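Hypothetical protein, haloacid dehalogenase-like hydrolase (Bacillus subtilis, PDB 1NRW) removes phosphate in vitro from phosphorylated five- and six-carbon sugars and nucleoside monophosphates, and more weakly from flavin mononucleotide, with magnesium as its cofactor. Local coordinates at residues A[89-94]-A[159-164]; A[103-108]-A[119-124]; A[172-177]-A[207-212]; A[194-199]-A[211-216]. One frame throughout, in Å; residues are numbered along the deposited sequence.

Contact 1. Residues A[89-94]-A[159-164]; sequences RAYDIL and SFQELF
Tyr91 meets Phe160, Gln161 and Phe164 of segment 159-164. Two of the meetings are T-shaped aromatic stacks. Phe160 turns its edge to one face of the Tyr91 ring, with centroids 5.1 Å apart and planes at 67°. Tyr91 in turn drives its own edge into the face of Phe164, where its CD1 lies over the ring centre; these planes stand at 76°. The same Phe164 face takes a CH-pi contact from Tyr91 CB, 4.2 Å from the centroid. CG of Tyr91 is anti to the backbone N (chi1 -173°), which carries the ring out so that a face meets Phe160 and an edge meets Phe164.

One polar bond joins the segments. Gln161 NE2 donates to Tyr91 OH, with the hydroxyl close to the amide plane. The modelled 2.5 Å is unusually short, so its exact length is doubtful.

Leu94 makes the aliphatic part, with CB on Phe160 CB at 3.7 Å and CD1 at the edge of the Phe164 ring, 4.1 Å from CE2.

The contact ties the loop between strands 154-156 and 172-178 to helix 87-99. On the sheet, Leu94 and Leu163 both touch Val106 of strand 103-108, and Phe164 meets Phe172 of strand 172-178.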
loop_
_atom_site.group_PDB
_atom_site.type_symbol
_atom_site.label_atom_id
_atom_site.label_comp_id
_atom_site.label_asym_id
_atom_site.label_seq_id
_atom_site.Cartn_x
_atom_site.Cartn_y
_atom_site.Cartn_z
ATOM N N ARG A 89 11.866 17.980 -5.336
ATOM C CA ARG A 89 11.960 16.662 -5.947
ATOM C C ARG A 89 10.563 16.235 -6.405
ATOM O O ARG A 89 10.407 15.621 -7.457
ATOM C CB ARG A 89 12.531 15.649 -4.948
ATOM C CG ARG A 89 12.435 14.199 -5.398
ATOM C CD ARG A 89 13.121 13.967 -6.736
ATOM N NE ARG A 89 14.391 13.265 -6.590
ATOM C CZ ARG A 89 15.133 12.845 -7.610
ATOM N NH1 ARG A 89 14.732 13.061 -8.855
ATOM N NH2 ARG A 89 16.266 12.194 -7.385
ATOM N N ALA A 90 9.547 16.570 -5.614
ATOM C CA ALA A 90 8.172 16.222 -5.964
ATOM C C ALA A 90 7.784 16.970 -7.238
ATOM O O ALA A 90 7.146 16.410 -8.134
ATOM C CB ALA A 90 7.223 16.591 -4.825
ATOM N N TYR A 91 8.178 18.237 -7.318
ATOM C CA TYR A 91 7.875 19.045 -8.495
ATOM C C TYR A 91 8.502 18.392 -9.720
ATOM O O TYR A 91 7.872 18.259 -10.770
ATOM C CB TYR A 91 8.440 20.456 -8.336
ATOM C CG TYR A 91 8.019 21.401 -9.440
ATOM C CD1 TYR A 91 6.846 22.150 -9.333
ATOM C CD2 TYR A 91 8.782 21.530 -10.601
ATOM C CE1 TYR A 91 6.442 23.011 -10.358
ATOM C CE2 TYR A 91 8.387 22.385 -11.633
ATOM C CZ TYR A 91 7.218 23.121 -11.502
ATOM O OH TYR A 91 6.825 23.963 -12.520
ATOM N N ASP A 92 9.754 17.983 -9.567
ATOM C CA ASP A 92 10.512 17.346 -10.631
ATOM C C ASP A 92 9.819 16.077 -11.125
ATOM O O ASP A 92 9.635 15.880 -12.324
ATOM C CB ASP A 92 11.910 17.004 -10.114
ATOM C CG ASP A 92 12.937 16.923 -11.217
ATOM O OD1 ASP A 92 12.756 16.106 -12.147
ATOM O OD2 ASP A 92 13.930 17.683 -11.151
ATOM N N ILE A 93 9.439 15.217 -10.186
ATOM C CA ILE A 93 8.775 13.962 -10.513
ATOM C C ILE A 93 7.440 14.168 -11.218
ATOM O O ILE A 93 7.173 13.554 -12.252
ATOM C CB ILE A 93 8.529 13.124 -9.235
ATOM C CG1 ILE A 93 9.870 12.750 -8.601
ATOM C CG2 ILE A 93 7.729 11.874 -9.573
ATOM C CD1 ILE A 93 9.751 12.116 -7.231
ATOM N N LEU A 94 6.597 15.025 -10.655
ATOM C CA LEU A 94 5.285 15.275 -11.235
ATOM C C LEU A 94 5.362 15.942 -12.601
ATOM O O LEU A 94 4.585 15.613 -13.499
ATOM C CB LEU A 94 4.441 16.109 -10.268
ATOM C CG LEU A 94 4.207 15.385 -8.933
ATOM C CD1 LEU A 94 3.491 16.294 -7.951
ATOM C CD2 LEU A 94 3.390 14.120 -9.182
ATOM N N SER A 159 -3.488 20.407 -13.698
ATOM C CA SER A 159 -2.050 20.195 -13.825
ATOM C C SER A 159 -1.408 20.106 -12.446
ATOM O O SER A 159 -1.907 20.689 -11.484
ATOM C CB SER A 159 -1.409 21.343 -14.605
ATOM O OG SER A 159 -0.006 21.168 -14.704
ATOM N N PHE A 160 -0.300 19.376 -12.360
ATOM C CA PHE A 160 0.425 19.204 -11.102
ATOM C C PHE A 160 0.837 20.576 -10.582
ATOM O O PHE A 160 1.085 20.758 -9.393
ATOM C CB PHE A 160 1.677 18.353 -11.333
ATOM C CG PHE A 160 2.781 19.084 -12.049
ATOM C CD1 PHE A 160 3.822 19.672 -11.333
ATOM C CD2 PHE A 160 2.761 19.219 -13.434
ATOM C CE1 PHE A 160 4.828 20.387 -11.986
ATOM C CE2 PHE A 160 3.761 19.931 -14.098
ATOM C CZ PHE A 160 4.797 20.517 -13.374
ATOM N N GLN A 161 0.916 21.535 -11.498
ATOM C CA GLN A 161 1.308 22.899 -11.167
ATOM C C GLN A 161 0.460 23.464 -10.030
ATOM O O GLN A 161 0.961 24.195 -9.174
ATOM C CB GLN A 161 1.150 23.788 -12.398
ATOM C CG GLN A 161 2.066 24.985 -12.425
ATOM C CD GLN A 161 3.418 24.651 -13.015
ATOM O OE1 GLN A 161 3.522 24.269 -14.185
ATOM N NE2 GLN A 161 4.465 24.795 -12.214
ATOM N N GLU A 162 -0.821 23.112 -10.024
ATOM C CA GLU A 162 -1.755 23.587 -9.012
ATOM C C GLU A 162 -1.374 23.196 -7.594
ATOM O O GLU A 162 -1.840 23.808 -6.633
ATOM C CB GLU A 162 -3.152 23.055 -9.309
ATOM C CG GLU A 162 -3.752 23.582 -10.594
ATOM C CD GLU A 162 -5.015 22.844 -10.972
ATOM O OE1 GLU A 162 -5.927 22.744 -10.125
ATOM O OE2 GLU A 162 -5.095 22.361 -12.118
ATOM N N LEU A 163 -0.530 22.179 -7.454
ATOM C CA LEU A 163 -0.133 21.734 -6.126
ATOM C C LEU A 163 1.028 22.551 -5.559
ATOM O O LEU A 163 1.448 22.336 -4.417
ATOM C CB LEU A 163 0.246 20.252 -6.168
ATOM C CG LEU A 163 -0.838 19.303 -6.691
ATOM C CD1 LEU A 163 -0.320 17.865 -6.656
ATOM C CD2 LEU A 163 -2.095 19.439 -5.843
ATOM N N PHE A 164 1.529 23.498 -6.347
ATOM C CA PHE A 164 2.653 24.325 -5.917
ATOM C C PHE A 164 2.384 25.825 -5.992
ATOM O O PHE A 164 3.008 26.607 -5.275
ATOM C CB PHE A 164 3.880 24.006 -6.770
ATOM C CG PHE A 164 4.330 22.579 -6.669
ATOM C CD1 PHE A 164 5.257 22.193 -5.708
ATOM C CD2 PHE A 164 3.807 21.614 -7.524
ATOM C CE1 PHE A 164 5.659 20.865 -5.600
ATOM C CE2 PHE A 164 4.200 20.284 -7.425
ATOM C CZ PHE A 164 5.128 19.907 -6.462
#

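Contact 2. Residues A[103-108]-A[119-124]; sequences YYEVFT and RELLDV
Tyr103 lies against Glu120 at the start of the strand, where the axes of segments 103-108 and 119-124 stand at 82°. Glu120 CB sits over one face of the Tyr103 ring, offset toward the rim, in a CH-pi contact 4.0 Å from the centroid. The aliphatic part of Glu120 then runs on past the phenol, and its CG comes to 3.6 Å from Tyr103 OH. Val124 CG2 closes the ring edge at CD2. Deeper in, Glu105 reaches the helix with an extended chain. Its OE2 lies 3.5 Å from Leu121 CD2 and 3.7 Å from Val124 CG1, so this buried carboxylate oxygen meets methyl groups here.

The outer side is looser and wet. No direct hydrogen bond joins the segments. Tyr103 OH instead shares one water with Glu120 OE2 and a second, 2.7 Å from Tyr103 OH, with Asp123 OD2. Glu120 OE1 is held by Asn117 N. In place of Tyr103, an alanine would probably leave both waters without the hydroxyl they share and uncover the Glu120 methylenes.

This is plain strand-to-helix packing in the cap domain. Strand 103-108 lies between strands 112-114 and 172-178, and Phe178 of the latter meets the Tyr103 ring and touches Val124.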
loop_
_atom_site.group_PDB
_atom_site.type_symbol
_atom_site.label_atom_id
_atom_site.label_comp_id
_atom_site.label_asym_id
_atom_site.label_seq_id
_atom_site.Cartn_x
_atom_site.Cartn_y
_atom_site.Cartn_z
ATOM N N TYR A 103 -0.261 8.257 -16.159
ATOM C CA TYR A 103 -1.399 8.586 -15.310
ATOM C C TYR A 103 -0.700 8.685 -13.957
ATOM O O TYR A 103 0.291 7.986 -13.728
ATOM C CB TYR A 103 -2.414 7.441 -15.208
ATOM C CG TYR A 103 -3.222 7.125 -16.442
ATOM C CD1 TYR A 103 -3.182 7.944 -17.569
ATOM C CD2 TYR A 103 -4.028 5.984 -16.483
ATOM C CE1 TYR A 103 -3.920 7.628 -18.711
ATOM C CE2 TYR A 103 -4.769 5.662 -17.613
ATOM C CZ TYR A 103 -4.707 6.484 -18.725
ATOM O OH TYR A 103 -5.413 6.144 -19.858
ATOM N N TYR A 104 -1.185 9.533 -13.062
ATOM C CA TYR A 104 -0.546 9.618 -11.757
ATOM C C TYR A 104 -1.499 10.035 -10.651
ATOM O O TYR A 104 -2.535 10.655 -10.899
ATOM C CB TYR A 104 0.681 10.549 -11.818
ATOM C CG TYR A 104 0.384 12.018 -12.025
ATOM C CD1 TYR A 104 0.066 12.844 -10.943
ATOM C CD2 TYR A 104 0.422 12.585 -13.299
ATOM C CE1 TYR A 104 -0.204 14.197 -11.125
ATOM C CE2 TYR A 104 0.152 13.939 -13.494
ATOM C CZ TYR A 104 -0.160 14.737 -12.403
ATOM O OH TYR A 104 -0.433 16.072 -12.583
ATOM N N GLU A 105 -1.156 9.654 -9.426
ATOM C CA GLU A 105 -1.965 9.980 -8.263
ATOM C C GLU A 105 -0.997 10.486 -7.204
ATOM O O GLU A 105 0.056 9.885 -6.988
ATOM C CB GLU A 105 -2.703 8.736 -7.758
ATOM C CG GLU A 105 -3.644 8.126 -8.796
ATOM C CD GLU A 105 -4.382 6.903 -8.280
ATOM O OE1 GLU A 105 -4.273 6.597 -7.071
ATOM O OE2 GLU A 105 -5.079 6.250 -9.086
ATOM N N VAL A 106 -1.352 11.593 -6.562
ATOM C CA VAL A 106 -0.496 12.186 -5.539
ATOM C C VAL A 106 -1.142 12.057 -4.165
ATOM O O VAL A 106 -2.150 12.703 -3.868
ATOM C CB VAL A 106 -0.230 13.682 -5.837
ATOM C CG1 VAL A 106 0.820 14.230 -4.873
ATOM C CG2 VAL A 106 0.243 13.853 -7.284
ATOM N N PHE A 107 -0.556 11.212 -3.329
ATOM C CA PHE A 107 -1.065 10.991 -1.985
ATOM C C PHE A 107 -0.535 12.070 -1.053
ATOM O O PHE A 107 0.673 12.198 -0.868
ATOM C CB PHE A 107 -0.640 9.604 -1.499
ATOM C CG PHE A 107 -1.288 8.478 -2.264
ATOM C CD1 PHE A 107 -2.458 7.884 -1.792
ATOM C CD2 PHE A 107 -0.758 8.050 -3.477
ATOM C CE1 PHE A 107 -3.095 6.878 -2.526
ATOM C CE2 PHE A 107 -1.390 7.041 -4.221
ATOM C CZ PHE A 107 -2.559 6.459 -3.741
ATOM N N THR A 108 -1.450 12.848 -0.484
ATOM C CA THR A 108 -1.102 13.931 0.430
ATOM C C THR A 108 -1.928 13.771 1.699
ATOM O O THR A 108 -2.598 12.758 1.888
ATOM C CB THR A 108 -1.433 15.306 -0.179
ATOM O OG1 THR A 108 -2.856 15.471 -0.232
ATOM C CG2 THR A 108 -0.863 15.416 -1.580
ATOM N N ARG A 119 -12.674 6.818 -15.884
ATOM C CA ARG A 119 -12.281 5.616 -16.617
ATOM C C ARG A 119 -10.811 5.290 -16.394
ATOM O O ARG A 119 -10.440 4.137 -16.159
ATOM C CB ARG A 119 -12.534 5.805 -18.122
ATOM C CG ARG A 119 -11.997 4.666 -18.995
ATOM C CD ARG A 119 -12.655 3.345 -18.643
ATOM N NE ARG A 119 -14.100 3.406 -18.837
ATOM C CZ ARG A 119 -14.972 2.639 -18.192
ATOM N NH1 ARG A 119 -14.543 1.746 -17.311
ATOM N NH2 ARG A 119 -16.274 2.778 -18.414
ATOM N N GLU A 120 -9.973 6.319 -16.469
ATOM C CA GLU A 120 -8.540 6.154 -16.294
ATOM C C GLU A 120 -8.196 5.707 -14.876
ATOM O O GLU A 120 -7.353 4.833 -14.691
ATOM C CB GLU A 120 -7.839 7.471 -16.643
ATOM C CG GLU A 120 -8.064 7.838 -18.109
ATOM C CD GLU A 120 -7.770 9.286 -18.437
ATOM O OE1 GLU A 120 -7.621 10.107 -17.507
ATOM O OE2 GLU A 120 -7.708 9.597 -19.644
ATOM N N LEU A 121 -8.852 6.304 -13.887
ATOM C CA LEU A 121 -8.606 5.942 -12.492
ATOM C C LEU A 121 -9.077 4.513 -12.226
ATOM O O LEU A 121 -8.461 3.785 -11.443
ATOM C CB LEU A 121 -9.306 6.929 -11.552
ATOM C CG LEU A 121 -8.693 8.335 -11.527
ATOM C CD1 LEU A 121 -9.604 9.298 -10.779
ATOM C CD2 LEU A 121 -7.314 8.277 -10.874
ATOM N N LEU A 122 -10.161 4.104 -12.880
ATOM C CA LEU A 122 -10.660 2.745 -12.702
ATOM C C LEU A 122 -9.669 1.765 -13.319
ATOM O O LEU A 122 -9.480 0.661 -12.808
ATOM C CB LEU A 122 -12.036 2.572 -13.358
ATOM C CG LEU A 122 -12.719 1.217 -13.131
ATOM C CD1 LEU A 122 -12.938 1.004 -11.640
ATOM C CD2 LEU A 122 -14.048 1.173 -13.864
ATOM N N ASP A 123 -9.036 2.157 -14.423
ATOM C CA ASP A 123 -8.065 1.272 -15.047
ATOM C C ASP A 123 -6.882 1.043 -14.113
ATOM O O ASP A 123 -6.332 -0.060 -14.052
ATOM C CB ASP A 123 -7.576 1.836 -16.390
ATOM C CG ASP A 123 -8.597 1.646 -17.508
ATOM O OD1 ASP A 123 -9.422 0.714 -17.414
ATOM O OD2 ASP A 123 -8.566 2.421 -18.483
ATOM N N VAL A 124 -6.485 2.086 -13.389
ATOM C CA VAL A 124 -5.376 1.952 -12.451
ATOM C C VAL A 124 -5.790 0.956 -11.365
ATOM O O VAL A 124 -5.030 0.055 -11.002
ATOM C CB VAL A 124 -5.020 3.313 -11.796
ATOM C CG1 VAL A 124 -3.960 3.108 -10.707
ATOM C CG2 VAL A 124 -4.496 4.288 -12.862
HETATM O O HOH W 1 -5.988 8.434 -21.495
HETATM O O HOH W 2 -7.567 4.492 -19.591
#

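Contact 3. Residues A[172-177]-A[207-212]; sequences FYNILG and NFELSS
Ile175 and Leu210 form an antiparallel hydrogen-bonded pair, and Gly177 and Phe208 form the next. In the first pair each N-H meets the other's carbonyl, Ile175 N to Leu210 O at 2.9 Å and Leu210 N to Ile175 O at 2.8 Å. Gly177 and Phe208 likewise exchange two bonds. Beyond the regular pairing, a water bridges Tyr173 O and Ser212 N.

One side-chain bond crosses the strands. Asn174 ND2 donates to Glu209 OE1 over 2.9 Å, in its own amide plane but from above the carboxylate plane. Asn174 CG lies anti to the backbone N (chi1 -168°), which brings the amide across to Glu209. The same ND2 also bonds Gly45 O, and Glu209 OE2 bonds Ser203 OG, so both groups are fixed beside the phosphate-binding residues.

On the Phe208 side, Gly177 CA makes a CH-pi contact with the ring face, 4.2 Å from its centroid.

Tyr173 and Asn174 make a classic beta bulge against Phe107. Strand 172-178 lies between 103-108 and 207-212. Ile175 and Phe208 pack onto helix 87-99.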
loop_
_atom_site.group_PDB
_atom_site.type_symbol
_atom_site.label_atom_id
_atom_site.label_comp_id
_atom_site.label_asym_id
_atom_site.label_seq_id
_atom_site.Cartn_x
_atom_site.Cartn_y
_atom_site.Cartn_z
ATOM N N PHE A 172 3.683 16.019 0.373
ATOM C CA PHE A 172 3.695 14.949 -0.618
ATOM C C PHE A 172 4.239 13.692 0.052
ATOM O O PHE A 172 5.383 13.667 0.496
ATOM C CB PHE A 172 4.585 15.354 -1.794
ATOM C CG PHE A 172 4.097 16.580 -2.521
ATOM C CD1 PHE A 172 3.006 16.505 -3.379
ATOM C CD2 PHE A 172 4.704 17.816 -2.318
ATOM C CE1 PHE A 172 2.522 17.646 -4.029
ATOM C CE2 PHE A 172 4.231 18.963 -2.958
ATOM C CZ PHE A 172 3.135 18.878 -3.817
ATOM N N TYR A 173 3.414 12.649 0.119
ATOM C CA TYR A 173 3.824 11.407 0.769
ATOM C C TYR A 173 4.206 10.278 -0.176
ATOM O O TYR A 173 5.204 9.597 0.036
ATOM C CB TYR A 173 2.712 10.898 1.688
ATOM C CG TYR A 173 2.284 11.871 2.758
ATOM C CD1 TYR A 173 3.225 12.519 3.561
ATOM C CD2 TYR A 173 0.935 12.133 2.982
ATOM C CE1 TYR A 173 2.827 13.406 4.561
ATOM C CE2 TYR A 173 0.526 13.015 3.977
ATOM C CZ TYR A 173 1.476 13.648 4.762
ATOM O OH TYR A 173 1.068 14.517 5.748
ATOM N N ASN A 174 3.400 10.069 -1.212
ATOM C CA ASN A 174 3.651 8.979 -2.145
ATOM C C ASN A 174 3.092 9.397 -3.495
ATOM O O ASN A 174 2.050 10.052 -3.564
ATOM C CB ASN A 174 2.948 7.711 -1.619
ATOM C CG ASN A 174 3.360 6.437 -2.350
ATOM O OD1 ASN A 174 4.493 6.297 -2.805
ATOM N ND2 ASN A 174 2.433 5.480 -2.428
ATOM N N ILE A 175 3.806 9.046 -4.556
ATOM C CA ILE A 175 3.377 9.367 -5.910
ATOM C C ILE A 175 3.308 8.080 -6.713
ATOM O O ILE A 175 4.306 7.364 -6.848
ATOM C CB ILE A 175 4.358 10.337 -6.606
ATOM C CG1 ILE A 175 4.417 11.657 -5.831
ATOM C CG2 ILE A 175 3.904 10.596 -8.045
ATOM C CD1 ILE A 175 5.492 12.625 -6.332
ATOM N N LEU A 176 2.121 7.780 -7.227
ATOM C CA LEU A 176 1.924 6.584 -8.037
ATOM C C LEU A 176 1.931 6.977 -9.513
ATOM O O LEU A 176 1.277 7.944 -9.901
ATOM C CB LEU A 176 0.590 5.911 -7.679
ATOM C CG LEU A 176 0.189 4.647 -8.459
ATOM C CD1 LEU A 176 -0.746 3.801 -7.610
ATOM C CD2 LEU A 176 -0.475 5.024 -9.788
ATOM N N GLY A 177 2.705 6.242 -10.306
ATOM C CA GLY A 177 2.784 6.467 -11.740
ATOM C C GLY A 177 2.250 5.221 -12.424
ATOM O O GLY A 177 2.521 4.109 -11.978
ATOM N N ASN A 207 2.196 -0.201 -12.605
ATOM C CA ASN A 207 2.492 1.008 -11.853
ATOM C C ASN A 207 3.819 0.912 -11.129
ATOM O O ASN A 207 4.474 -0.140 -11.106
ATOM C CB ASN A 207 1.368 1.350 -10.841
ATOM C CG ASN A 207 1.434 0.530 -9.541
ATOM O OD1 ASN A 207 2.507 0.241 -9.014
ATOM N ND2 ASN A 207 0.267 0.187 -9.008
ATOM N N PHE A 208 4.233 2.056 -10.603
ATOM C CA PHE A 208 5.420 2.173 -9.777
ATOM C C PHE A 208 5.062 3.290 -8.813
ATOM O O PHE A 208 4.229 4.145 -9.127
ATOM C CB PHE A 208 6.693 2.480 -10.593
ATOM C CG PHE A 208 6.586 3.661 -11.521
ATOM C CD1 PHE A 208 6.889 4.946 -11.079
ATOM C CD2 PHE A 208 6.250 3.473 -12.857
ATOM C CE1 PHE A 208 6.864 6.029 -11.962
ATOM C CE2 PHE A 208 6.223 4.547 -13.750
ATOM C CZ PHE A 208 6.532 5.825 -13.301
ATOM N N GLU A 209 5.636 3.247 -7.617
ATOM C CA GLU A 209 5.355 4.259 -6.610
ATOM C C GLU A 209 6.656 4.863 -6.117
ATOM O O GLU A 209 7.662 4.168 -5.979
ATOM C CB GLU A 209 4.591 3.643 -5.429
ATOM C CG GLU A 209 3.184 3.134 -5.776
ATOM C CD GLU A 209 2.486 2.472 -4.593
ATOM O OE1 GLU A 209 2.860 2.758 -3.430
ATOM O OE2 GLU A 209 1.549 1.675 -4.823
ATOM N N LEU A 210 6.621 6.162 -5.852
ATOM C CA LEU A 210 7.788 6.879 -5.369
ATOM C C LEU A 210 7.481 7.616 -4.073
ATOM O O LEU A 210 6.537 8.403 -4.002
ATOM C CB LEU A 210 8.252 7.888 -6.426
ATOM C CG LEU A 210 8.817 7.299 -7.721
ATOM C CD1 LEU A 210 8.863 8.377 -8.797
ATOM C CD2 LEU A 210 10.204 6.731 -7.464
ATOM N N SER A 211 8.276 7.348 -3.044
ATOM C CA SER A 211 8.122 8.022 -1.761
ATOM C C SER A 211 9.532 8.435 -1.347
ATOM O O SER A 211 10.494 8.139 -2.062
ATOM C CB SER A 211 7.498 7.079 -0.725
ATOM O OG SER A 211 8.216 5.863 -0.641
ATOM N N SER A 212 9.665 9.121 -0.218
ATOM C CA SER A 212 10.989 9.547 0.217
ATOM C C SER A 212 11.848 8.343 0.601
ATOM O O SER A 212 11.331 7.260 0.880
ATOM C CB SER A 212 10.878 10.510 1.395
ATOM O OG SER A 212 12.119 11.163 1.616
HETATM O O HOH W 3 7.488 10.093 1.336
#

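Contact 4. Residues A[194-199]-A[211-216]; sequences HAEDLT and SSRKAS
Thr199 sets its hydroxyl against Ser212 at the end of strand 207-212. Its OG1 stands anti to the carbonyl carbon (chi1 -71°) and donates to Ser212 O at 2.9 Å. Ala215 N reaches the same oxygen from the opposite face of its carbonyl plane, so two donors grip it. Thr199 CG2, anti to the backbone N, rests on Ser216 CB at 4.0 Å. On the same sheet face, Ser211 OG approaches Thr199 CB to 3.5 Å and donates to Ala215 O, and one water links that OG to Thr199 O. A valine in place of Thr199 would probably leave Ser212 O one donor short and the turn less firmly fixed to the strand.

Arg213 and Glu196 run side by side, pointing the same way. Arg213 bends at chi2, and its NH1 meets Glu196 O at 2.7 Å, on a lone pair in the carbonyl plane. The Glu196 carboxylate is only a nearby opposite charge, 4.2 Å from OE1 to NH1. Asp197 turns away to a salt bridge with Arg89, while its O accepts from Arg213 N.

Backbone bonds in both directions between Thr199 and Ser211 mark the open end of a beta hairpin, strands 198-201 and 207-212. A type I turn, Ala195 to Leu198, leads into the first strand; another, Ser212 to Ala215, follows the second. This second turn leads to Ser216, the N-cap of helix 217-227, whose first residue, Lys217, binds phosphate.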
loop_
_atom_site.group_PDB
_atom_site.type_symbol
_atom_site.label_atom_id
_atom_site.label_comp_id
_atom_site.label_asym_id
_atom_site.label_seq_id
_atom_site.Cartn_x
_atom_site.Cartn_y
_atom_site.Cartn_z
ATOM N N HIS A 194 18.024 4.502 -9.249
ATOM C CA HIS A 194 19.287 4.877 -8.612
ATOM C C HIS A 194 19.198 6.151 -7.768
ATOM O O HIS A 194 20.208 6.611 -7.234
ATOM C CB HIS A 194 20.388 5.054 -9.663
ATOM C CG HIS A 194 20.780 3.784 -10.350
ATOM N ND1 HIS A 194 21.254 2.684 -9.668
ATOM C CD2 HIS A 194 20.777 3.441 -11.661
ATOM C CE1 HIS A 194 21.525 1.718 -10.528
ATOM N NE2 HIS A 194 21.245 2.151 -11.744
ATOM N N ALA A 195 18.001 6.721 -7.652
ATOM C CA ALA A 195 17.813 7.937 -6.863
ATOM C C ALA A 195 17.908 7.599 -5.376
ATOM O O ALA A 195 17.009 6.974 -4.810
ATOM C CB ALA A 195 16.463 8.568 -7.181
ATOM N N GLU A 196 18.997 8.029 -4.747
ATOM C CA GLU A 196 19.232 7.738 -3.338
ATOM C C GLU A 196 18.351 8.510 -2.363
ATOM O O GLU A 196 18.302 8.184 -1.178
ATOM C CB GLU A 196 20.708 7.977 -3.011
ATOM C CG GLU A 196 21.648 7.309 -4.002
ATOM C CD GLU A 196 22.710 6.465 -3.331
ATOM O OE1 GLU A 196 22.342 5.544 -2.569
ATOM O OE2 GLU A 196 23.910 6.717 -3.568
ATOM N N ASP A 197 17.657 9.531 -2.856
ATOM C CA ASP A 197 16.783 10.329 -2.004
ATOM C C ASP A 197 15.341 9.826 -2.080
ATOM O O ASP A 197 14.445 10.401 -1.468
ATOM C CB ASP A 197 16.835 11.803 -2.424
ATOM C CG ASP A 197 16.385 12.022 -3.860
ATOM O OD1 ASP A 197 16.851 11.281 -4.750
ATOM O OD2 ASP A 197 15.571 12.938 -4.102
ATOM N N LEU A 198 15.128 8.742 -2.817
ATOM C CA LEU A 198 13.786 8.192 -2.984
ATOM C C LEU A 198 13.699 6.686 -2.785
ATOM O O LEU A 198 14.708 5.980 -2.810
ATOM C CB LEU A 198 13.273 8.510 -4.390
ATOM C CG LEU A 198 13.152 9.977 -4.806
ATOM C CD1 LEU A 198 12.828 10.058 -6.300
ATOM C CD2 LEU A 198 12.076 10.659 -3.973
ATOM N N THR A 199 12.473 6.211 -2.581
ATOM C CA THR A 199 12.188 4.788 -2.445
ATOM C C THR A 199 11.325 4.467 -3.673
ATOM O O THR A 199 10.311 5.129 -3.913
ATOM C CB THR A 199 11.383 4.466 -1.161
ATOM O OG1 THR A 199 12.221 4.633 -0.008
ATOM C CG2 THR A 199 10.875 3.030 -1.195
ATOM N N SER A 211 8.276 7.348 -3.044
ATOM C CA SER A 211 8.122 8.022 -1.761
ATOM C C SER A 211 9.532 8.435 -1.347
ATOM O O SER A 211 10.494 8.139 -2.062
ATOM C CB SER A 211 7.498 7.079 -0.725
ATOM O OG SER A 211 8.216 5.863 -0.641
ATOM N N SER A 212 9.665 9.121 -0.218
ATOM C CA SER A 212 10.989 9.547 0.217
ATOM C C SER A 212 11.848 8.343 0.601
ATOM O O SER A 212 11.331 7.260 0.880
ATOM C CB SER A 212 10.878 10.510 1.395
ATOM O OG SER A 212 12.119 11.163 1.616
ATOM N N ARG A 213 13.165 8.539 0.612
ATOM C CA ARG A 213 14.096 7.468 0.947
ATOM C C ARG A 213 13.760 6.745 2.248
ATOM O O ARG A 213 13.888 5.525 2.331
ATOM C CB ARG A 213 15.524 8.021 1.036
ATOM C CG ARG A 213 16.577 6.962 1.340
ATOM C CD ARG A 213 16.567 5.859 0.287
ATOM N NE ARG A 213 17.531 4.801 0.577
ATOM C CZ ARG A 213 18.850 4.966 0.583
ATOM N NH1 ARG A 213 19.378 6.154 0.312
ATOM N NH2 ARG A 213 19.646 3.942 0.866
ATOM N N LYS A 214 13.339 7.494 3.262
ATOM C CA LYS A 214 13.011 6.902 4.552
ATOM C C LYS A 214 11.573 6.423 4.661
ATOM O O LYS A 214 11.131 6.020 5.734
ATOM C CB LYS A 214 13.304 7.884 5.687
ATOM C CG LYS A 214 14.783 8.194 5.871
ATOM C CD LYS A 214 14.999 9.025 7.132
ATOM C CE LYS A 214 16.462 9.400 7.312
ATOM N NZ LYS A 214 16.947 10.254 6.191
ATOM N N ALA A 215 10.842 6.468 3.550
ATOM C CA ALA A 215 9.458 6.011 3.545
ATOM C C ALA A 215 9.309 4.707 2.760
ATOM O O ALA A 215 9.288 4.711 1.531
ATOM C CB ALA A 215 8.547 7.086 2.944
ATOM N N SER A 216 9.239 3.593 3.477
ATOM C CA SER A 216 9.040 2.284 2.860
ATOM C C SER A 216 8.277 1.467 3.897
ATOM O O SER A 216 8.296 1.795 5.087
ATOM C CB SER A 216 10.376 1.610 2.507
ATOM O OG SER A 216 11.086 1.173 3.658
HETATM O O HOH W 4 7.923 4.492 -2.825
#

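Contacts 2, 3 and 4 all reach one six-stranded mixed sheet, and contact 1 packs on it. Contacts 3 and 4 share Ser211 and Ser212, with centres about 10 Å apart. Contact 2 joins contact 3 through neighbouring strands, where Phe107 N lies 2.9 Å from Asn174 O. Contact 1 meets contact 3 at Phe164 CZ and Phe172 CZ, 3.5 Å apart, and contact 4 through the salt bridge of Arg89 NE with Asp197 OD2, 2.8 Å. Contact 3 is near the active site: the Glu209 side chain is about 5 Å from a bound phosphate ion and about 8 Å from the calcium ion. Contact 1 lies away from it.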